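Local atomic coordinates of uncharacterized protein (Bacteroides ovatus, PDB entry 3P02), a protein that is of unknown function, with sequence regions that match a DUF4973 family of the E-set clan and a BT_3044-like C-terminal family. Residues Phe157-Ala171 and Ile287-Arg299. Numbering follows the deposited sequence.
Sequences FSGRFSGSSLLGTMA and IEYNMKGGLSVSR. With EDO (1,2-ethanediol), chain C.
With CG anti to its carbonyl carbon (chi1 -82°), Phe161 presents one ring face to Val297, whose CB lies over the ring centre, 3.5 Å from the centroid, in a CH-pi contact. Farther along, Leu166 swings CG away from its backbone N (chi1 -173°), which brings Leu166 CD2 to 3.8 Å from CE of Met291, a selenomethionine. Both pairs belong to the antiparallel beta sheet of the BT_3044-like C-terminal region, where strands 159-162 and 166-170 meet the long bent strand 287-302. Between the two short strands a type I turn runs from Gly163 to Leu166, and the register differs by one residue between the two ladders; here a water bridges Ser162 O, Ser165 N and Gly294 O. Gly293 marks the corner of the long strand, where a CB would clash with Ser165 O. Beyond it, paired bonds join Leu167 with Lys292 and Thr169 with Asn290, whose ND2 turns to Asp273 and Asp275. Leu185 of strand 182-187 also packs on Phe161, and an alanine in place of this phenylalanine would probably leave Val297 without its aromatic partner and open a gap beside Leu295. At the Phe157 end, Arg299 grips Ser158 O end-on, the oxygen lying close to the guanidinium plane: NH1 approaches at 3.1 Å nearly in line with the carbonyl bond, while NH2 meets a lone pair of the same oxygen at 2.8 Å.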
ATOM      1  N   PHE A 157       7.760  -1.150  10.264  1.00  7.80           N
ATOM      2  CA  PHE A 157       7.540  -2.604  10.341  1.00  6.43           C
ATOM      3  C   PHE A 157       6.680  -3.202   9.273  1.00 11.32           C
ATOM      4  O   PHE A 157       6.272  -4.365   9.419  1.00 11.64           O
ATOM      5  CB  PHE A 157       6.817  -2.861  11.685  1.00  8.80           C
ATOM      6  CG  PHE A 157       7.440  -2.129  12.864  1.00  9.24           C
ATOM      7  CD1 PHE A 157       8.669  -2.528  13.376  1.00 11.58           C
ATOM      8  CD2 PHE A 157       6.811  -1.010  13.423  1.00 11.33           C
ATOM      9  CE1 PHE A 157       9.264  -1.828  14.427  1.00 12.82           C
ATOM     10  CE2 PHE A 157       7.393  -0.327  14.496  1.00 13.49           C
ATOM     11  CZ  PHE A 157       8.607  -0.754  15.001  1.00 13.12           C
ATOM     12  N   SER A 158       6.362  -2.436   8.222  1.00  9.12           N
ATOM     13  CA  SER A 158       5.403  -2.907   7.228  1.00  9.03           C
ATOM     14  C   SER A 158       6.034  -3.428   5.946  1.00 10.12           C
ATOM     15  O   SER A 158       7.225  -3.280   5.695  1.00  9.27           O
ATOM     16  CB  SER A 158       4.439  -1.770   6.886  1.00 10.43           C
ATOM     17  OG  SER A 158       5.120  -0.724   6.203  1.00  9.33           O
ATOM     18  N   GLY A 159       5.189  -4.004   5.101  1.00  8.74           N
ATOM     19  CA  GLY A 159       5.615  -4.398   3.774  1.00  9.09           C
ATOM     20  C   GLY A 159       5.735  -5.875   3.538  1.00 10.91           C
ATOM     21  O   GLY A 159       5.061  -6.683   4.183  1.00  9.38           O
ATOM     22  N   ARG A 160       6.583  -6.213   2.589  1.00  8.75           N
ATOM     23  CA  ARG A 160       6.708  -7.576   2.082  1.00  8.77           C
ATOM     24  C   ARG A 160       7.702  -8.372   2.914  1.00 10.44           C
ATOM     25  O   ARG A 160       8.901  -8.269   2.694  1.00 10.85           O
ATOM     26  CB  ARG A 160       7.086  -7.567   0.590  1.00  9.83           C
ATOM     27  CG  ARG A 160       6.020  -6.835  -0.244  1.00 13.88           C
ATOM     28  CD  ARG A 160       6.320  -6.873  -1.739  1.00 18.51           C
ATOM     29  NE  ARG A 160       7.555  -6.178  -2.058  1.00 17.50           N
ATOM     30  CZ  ARG A 160       8.707  -6.748  -2.406  1.00 20.66           C
ATOM     31  NH1 ARG A 160       8.822  -8.073  -2.441  1.00 18.22           N
ATOM     32  NH2 ARG A 160       9.758  -5.997  -2.707  1.00 15.62           N
ATOM     33  N   PHE A 161       7.195  -9.205   3.837  1.00  8.72           N
ATOM     34  CA  PHE A 161       8.082 -10.027   4.650  1.00  8.26           C
ATOM     35  C   PHE A 161       8.217 -11.424   4.078  1.00 11.36           C
ATOM     36  O   PHE A 161       7.304 -11.904   3.403  1.00 12.30           O
ATOM     37  CB  PHE A 161       7.498 -10.181   6.091  1.00  8.98           C
ATOM     38  CG  PHE A 161       7.801  -9.019   6.999  1.00  9.13           C
ATOM     39  CD1 PHE A 161       7.398  -7.726   6.664  1.00  9.10           C
ATOM     40  CD2 PHE A 161       8.480  -9.212   8.188  1.00  8.73           C
ATOM     41  CE1 PHE A 161       7.715  -6.641   7.494  1.00 10.03           C
ATOM     42  CE2 PHE A 161       8.752  -8.138   9.040  1.00  9.26           C
ATOM     43  CZ  PHE A 161       8.366  -6.854   8.683  1.00  8.49           C
ATOM     44  N   SER A 162       9.352 -12.088   4.375  1.00  7.89           N
ATOM     45  CA  SER A 162       9.512 -13.506   4.028  0.50  6.85           C
ATOM     46  C   SER A 162       8.570 -14.301   4.930  1.00 10.67           C
ATOM     47  O   SER A 162       8.601 -14.142   6.161  1.00  9.35           O
ATOM     48  CB  SER A 162      10.954 -13.973   4.236  0.50  8.36           C
ATOM     49  OG  SER A 162      11.848 -13.265   3.399  0.50  7.13           O
ATOM     50  N   GLY A 163       7.743 -15.154   4.333  1.00  8.68           N
ATOM     51  CA  GLY A 163       6.786 -15.930   5.119  1.00  7.76           C
ATOM     52  C   GLY A 163       7.037 -17.422   5.182  1.00  9.91           C
ATOM     53  O   GLY A 163       6.238 -18.153   5.778  1.00  9.68           O
ATOM     54  N   SER A 164       8.122 -17.904   4.528  1.00  8.28           N
ATOM     55  CA  SER A 164       8.364 -19.361   4.439  1.00  9.68           C
ATOM     56  C   SER A 164       8.597 -20.059   5.788  1.00 10.48           C
ATOM     57  O   SER A 164       8.487 -21.283   5.853  1.00 10.21           O
ATOM     58  CB  SER A 164       9.528 -19.667   3.506  1.00 12.83           C
ATOM     59  OG  SER A 164       9.218 -19.234   2.188  1.00 16.22           O
ATOM     60  N   SER A 165       8.959 -19.309   6.843  1.00  8.59           N
ATOM     61  CA  SER A 165       9.160 -19.917   8.157  1.00  8.14           C
ATOM     62  C   SER A 165       7.900 -19.809   9.037  1.00  8.50           C
ATOM     63  O   SER A 165       7.973 -20.138  10.213  1.00  9.59           O
ATOM     64  CB  SER A 165      10.354 -19.275   8.869  1.00 10.70           C
ATOM     65  OG  SER A 165      11.557 -19.783   8.319  1.00 10.41           O
ATOM     66  N   LEU A 166       6.769 -19.308   8.492  1.00  7.81           N
ATOM     67  CA  LEU A 166       5.503 -19.271   9.237  1.00  8.17           C
ATOM     68  C   LEU A 166       4.651 -20.417   8.687  1.00 10.54           C
ATOM     69  O   LEU A 166       4.000 -20.295   7.641  1.00 10.55           O
ATOM     70  CB  LEU A 166       4.784 -17.907   9.175  1.00  7.95           C
ATOM     71  CG  LEU A 166       3.555 -17.821  10.080  1.00 11.07           C
ATOM     72  CD1 LEU A 166       3.908 -18.070  11.584  1.00 11.38           C
ATOM     73  CD2 LEU A 166       2.881 -16.452   9.940  1.00 13.22           C
ATOM     74  N   LEU A 167       4.745 -21.583   9.363  1.00  8.56           N
ATOM     75  CA  LEU A 167       4.175 -22.816   8.831  1.00  8.10           C
ATOM     76  C   LEU A 167       2.739 -23.045   9.256  1.00 11.38           C
ATOM     77  O   LEU A 167       2.407 -23.006  10.447  1.00  9.73           O
ATOM     78  CB  LEU A 167       5.056 -24.005   9.261  1.00  8.58           C
ATOM     79  CG  LEU A 167       6.578 -23.846   8.928  1.00 13.66           C
ATOM     80  CD1 LEU A 167       7.370 -25.030   9.501  1.00 15.05           C
ATOM     81  CD2 LEU A 167       6.814 -23.789   7.413  1.00 17.21           C
ATOM     82  N   GLY A 168       1.910 -23.308   8.252  1.00 10.26           N
ATOM     83  CA  GLY A 168       0.509 -23.621   8.451  1.00  8.88           C
ATOM     84  C   GLY A 168       0.343 -25.123   8.552  1.00 10.32           C
ATOM     85  O   GLY A 168       0.756 -25.854   7.657  1.00  9.70           O
ATOM     86  N   THR A 169      -0.288 -25.596   9.618  1.00  7.76           N
ATOM     87  CA  THR A 169      -0.560 -27.031   9.818  1.00  8.24           C
ATOM     88  C   THR A 169      -1.970 -27.207  10.353  1.00 10.38           C
ATOM     89  O   THR A 169      -2.630 -26.231  10.666  1.00 10.15           O
ATOM     90  CB  THR A 169       0.439 -27.612  10.875  1.00 12.85           C
ATOM     91  OG1 THR A 169       0.160 -27.021  12.152  1.00  9.15           O
ATOM     92  CG2 THR A 169       1.904 -27.466  10.493  1.00 11.23           C
HETATM   93  N   MSE A 170      -2.421 -28.436  10.507  1.00  9.13           N
HETATM   94  CA  MSE A 170      -3.677 -28.637  11.220  1.00  8.31           C
HETATM   95  C   MSE A 170      -3.426 -28.363  12.698  1.00 10.92           C
HETATM   96  O   MSE A 170      -2.330 -28.667  13.183  1.00 10.09           O
HETATM   97  CB  MSE A 170      -4.153 -30.081  11.071  1.00  8.67           C
HETATM   98  CG  MSE A 170      -4.525 -30.407   9.623  1.00 11.41           C
HETATM   99 SE   MSE A 170      -6.214 -29.545   9.163  0.75 11.16          SE
HETATM  100  CE  MSE A 170      -6.156 -30.025   7.273  1.00 10.78           C
ATOM    101  N   ALA A 171      -4.448 -27.908  13.430  1.00 10.97           N
ATOM    102  CA  ALA A 171      -4.307 -27.806  14.891  1.00  9.99           C
ATOM    103  C   ALA A 171      -4.034 -29.215  15.454  1.00 13.51           C
ATOM    104  O   ALA A 171      -4.667 -30.171  15.012  1.00 14.46           O
ATOM    105  CB  ALA A 171      -5.580 -27.235  15.500  1.00 11.26           C
ATOM    106  N   ILE A 287     -12.088 -25.806   8.933  1.00 11.15           N
ATOM    107  CA  ILE A 287     -10.792 -26.451   9.100  0.50 10.62           C
ATOM    108  C   ILE A 287     -10.057 -25.797  10.273  1.00 13.20           C
ATOM    109  O   ILE A 287      -9.869 -24.572  10.276  1.00 11.34           O
ATOM    110  CB  ILE A 287      -9.945 -26.412   7.806  0.50 13.34           C
ATOM    111  CG1 ILE A 287     -10.748 -26.886   6.563  0.50 14.33           C
ATOM    112  CG2 ILE A 287      -8.642 -27.204   7.981  0.50 12.49           C
ATOM    113  CD1 ILE A 287     -11.162 -28.312   6.554  0.50 19.76           C
ATOM    114  N   GLU A 288      -9.624 -26.610  11.247  1.00  9.82           N
ATOM    115  CA  GLU A 288      -8.897 -26.090  12.395  1.00 10.07           C
ATOM    116  C   GLU A 288      -7.411 -26.122  12.101  1.00 11.61           C
ATOM    117  O   GLU A 288      -6.787 -27.192  12.086  1.00 11.09           O
ATOM    118  CB  GLU A 288      -9.225 -26.909  13.650  1.00 11.38           C
ATOM    119  CG  GLU A 288     -10.701 -26.850  13.992  1.00 14.12           C
ATOM    120  CD  GLU A 288     -11.114 -27.567  15.265  1.00 18.72           C
ATOM    121  OE1 GLU A 288     -10.241 -28.146  15.951  1.00 15.26           O
ATOM    122  OE2 GLU A 288     -12.334 -27.574  15.553  1.00 20.99           O
ATOM    123  N   TYR A 289      -6.857 -24.943  11.883  1.00  9.19           N
ATOM    124  CA  TYR A 289      -5.461 -24.796  11.556  1.00  8.98           C
ATOM    125  C   TYR A 289      -4.633 -24.188  12.684  1.00 10.22           C
ATOM    126  O   TYR A 289      -5.159 -23.730  13.693  1.00 11.00           O
ATOM    127  CB  TYR A 289      -5.341 -23.852  10.347  1.00  8.87           C
ATOM    128  CG  TYR A 289      -5.754 -24.434   9.011  1.00  9.01           C
ATOM    129  CD1 TYR A 289      -5.104 -25.552   8.489  1.00  9.41           C
ATOM    130  CD2 TYR A 289      -6.641 -23.753   8.182  1.00 10.55           C
ATOM    131  CE1 TYR A 289      -5.380 -26.022   7.203  1.00 10.25           C
ATOM    132  CE2 TYR A 289      -6.945 -24.226   6.899  1.00 12.13           C
ATOM    133  CZ  TYR A 289      -6.276 -25.333   6.396  1.00 14.50           C
ATOM    134  OH  TYR A 289      -6.614 -25.850   5.159  1.00 14.23           O
ATOM    135  N   ASN A 290      -3.337 -24.108  12.432  1.00  8.96           N
ATOM    136  CA  ASN A 290      -2.358 -23.472  13.304  1.00  8.65           C
ATOM    137  C   ASN A 290      -1.273 -22.851  12.446  1.00  9.69           C
ATOM    138  O   ASN A 290      -0.902 -23.432  11.422  1.00 10.06           O
ATOM    139  CB  ASN A 290      -1.736 -24.509  14.264  1.00  9.65           C
ATOM    140  CG  ASN A 290      -0.589 -23.923  15.091  1.00  9.38           C
ATOM    141  OD1 ASN A 290       0.579 -23.895  14.663  1.00 11.46           O
ATOM    142  ND2 ASN A 290      -0.879 -23.508  16.313  1.00  8.23           N
HETATM  143  N   MSE A 291      -0.777 -21.691  12.844  1.00  7.38           N
HETATM  144  CA  MSE A 291       0.394 -21.092  12.180  1.00  6.67           C
HETATM  145  C   MSE A 291       1.462 -20.934  13.233  1.00 10.75           C
HETATM  146  O   MSE A 291       1.179 -20.376  14.289  1.00  9.23           O
HETATM  147  CB  MSE A 291       0.059 -19.740  11.517  1.00  6.75           C
HETATM  148  CG  MSE A 291      -1.009 -19.940  10.433  1.00  8.54           C
HETATM  149 SE   MSE A 291      -1.176 -18.421   9.291  0.75  9.61          SE
HETATM  150  CE  MSE A 291       0.340 -18.677   8.204  1.00 12.38           C
ATOM    151  N   LYS A 292       2.659 -21.454  12.964  1.00  8.95           N
ATOM    152  CA  LYS A 292       3.758 -21.389  13.940  1.00  8.06           C
ATOM    153  C   LYS A 292       5.063 -21.058  13.279  1.00 10.27           C
ATOM    154  O   LYS A 292       5.426 -21.640  12.256  1.00  9.42           O
ATOM    155  CB  LYS A 292       3.885 -22.751  14.672  1.00  9.02           C
ATOM    156  CG  LYS A 292       4.986 -22.809  15.740  1.00 10.40           C
ATOM    157  CD  LYS A 292       4.925 -24.124  16.532  1.00 13.54           C
ATOM    158  CE  LYS A 292       5.976 -24.173  17.639  1.00 20.96           C
ATOM    159  NZ  LYS A 292       5.753 -23.129  18.708  1.00 26.15           N
ATOM    160  N   GLY A 293       5.825 -20.212  13.920  1.00  7.72           N
ATOM    161  CA  GLY A 293       7.136 -19.881  13.369  1.00  8.18           C
ATOM    162  C   GLY A 293       7.441 -18.411  13.491  1.00 11.43           C
ATOM    163  O   GLY A 293       7.180 -17.797  14.528  1.00  9.41           O
ATOM    164  N   GLY A 294       7.997 -17.864  12.426  1.00  9.53           N
ATOM    165  CA  GLY A 294       8.378 -16.473  12.414  1.00 10.81           C
ATOM    166  C   GLY A 294       8.332 -15.850  11.046  1.00 12.30           C
ATOM    167  O   GLY A 294       7.946 -16.489  10.056  1.00 10.18           O
ATOM    168  N   LEU A 295       8.631 -14.552  11.029  1.00  9.11           N
ATOM    169  CA  LEU A 295       8.637 -13.713   9.826  1.00  8.73           C
ATOM    170  C   LEU A 295       9.875 -12.863   9.799  1.00 11.22           C
ATOM    171  O   LEU A 295      10.417 -12.551  10.852  1.00 11.23           O
ATOM    172  CB  LEU A 295       7.421 -12.781   9.846  1.00  8.70           C
ATOM    173  CG  LEU A 295       6.039 -13.479   9.858  1.00 11.30           C
ATOM    174  CD1 LEU A 295       4.915 -12.467  10.116  1.00 12.28           C
ATOM    175  CD2 LEU A 295       5.769 -14.200   8.525  1.00 11.07           C
ATOM    176  N   SER A 296      10.311 -12.458   8.620  1.00  8.41           N
ATOM    177  CA  SER A 296      11.469 -11.586   8.575  1.00  8.77           C
ATOM    178  C   SER A 296      11.418 -10.682   7.366  1.00 12.05           C
ATOM    179  O   SER A 296      10.786 -11.005   6.347  1.00 10.58           O
ATOM    180  CB  SER A 296      12.775 -12.378   8.566  1.00 11.81           C
ATOM    181  OG  SER A 296      12.890 -13.209   7.428  1.00 15.13           O
ATOM    182  N   VAL A 297      12.064  -9.521   7.499  1.00  9.18           N
ATOM    183  CA  VAL A 297      12.235  -8.615   6.375  1.00  8.59           C
ATOM    184  C   VAL A 297      13.710  -8.220   6.322  1.00 10.96           C
ATOM    185  O   VAL A 297      14.359  -8.028   7.367  1.00 11.55           O
ATOM    186  CB  VAL A 297      11.276  -7.386   6.385  1.00 10.09           C
ATOM    187  CG1 VAL A 297      11.631  -6.381   7.477  1.00  9.87           C
ATOM    188  CG2 VAL A 297      11.234  -6.696   5.009  1.00  9.85           C
ATOM    189  N   SER A 298      14.222  -8.089   5.108  1.00  8.30           N
ATOM    190  CA  SER A 298      15.585  -7.631   4.883  1.00  9.27           C
ATOM    191  C   SER A 298      15.481  -6.482   3.866  1.00 12.61           C
ATOM    192  O   SER A 298      15.229  -6.725   2.689  1.00 10.86           O
ATOM    193  CB  SER A 298      16.449  -8.785   4.373  1.00 13.06           C
ATOM    194  OG  SER A 298      17.747  -8.337   4.036  1.00 17.14           O
ATOM    195  N   ARG A 299      15.570  -5.240   4.345  1.00 10.25           N
ATOM    196  CA  ARG A 299      15.439  -4.066   3.491  1.00 10.59           C
ATOM    197  C   ARG A 299      16.787  -3.576   3.013  1.00 13.09           C
ATOM    198  O   ARG A 299      17.727  -3.566   3.795  1.00 11.40           O
ATOM    199  CB  ARG A 299      14.769  -2.900   4.245  1.00 11.05           C
ATOM    200  CG  ARG A 299      13.541  -3.222   5.106  1.00 10.57           C
ATOM    201  CD  ARG A 299      12.851  -1.930   5.505  1.00  9.44           C
ATOM    202  NE  ARG A 299      11.748  -2.123   6.458  1.00 10.46           N
ATOM    203  CZ  ARG A 299      10.525  -2.566   6.142  1.00 12.80           C
ATOM    204  NH1 ARG A 299      10.252  -2.960   4.904  1.00  9.81           N
ATOM    205  NH2 ARG A 299       9.593  -2.697   7.087  1.00 10.11           N
TER
HETATM  206  C1  EDO C   2      10.585 -10.878   1.334  1.00 32.62           C
HETATM  207  O1  EDO C   2      10.856  -9.572   1.832  1.00 27.17           O
HETATM  208  C2  EDO C   2      10.854 -10.902  -0.157  1.00 33.61           C
HETATM  209  O2  EDO C   2      12.186 -10.446  -0.430  1.00 35.00           O
HETATM  210  O   HOH W   1       9.007 -16.484   7.558  1.00  9.88           O
HETATM  211  O   HOH W   2       1.853 -24.828  12.460  1.00  9.85           O
HETATM  212  O   HOH W   3      -6.966 -29.709  13.299  1.00 17.42           O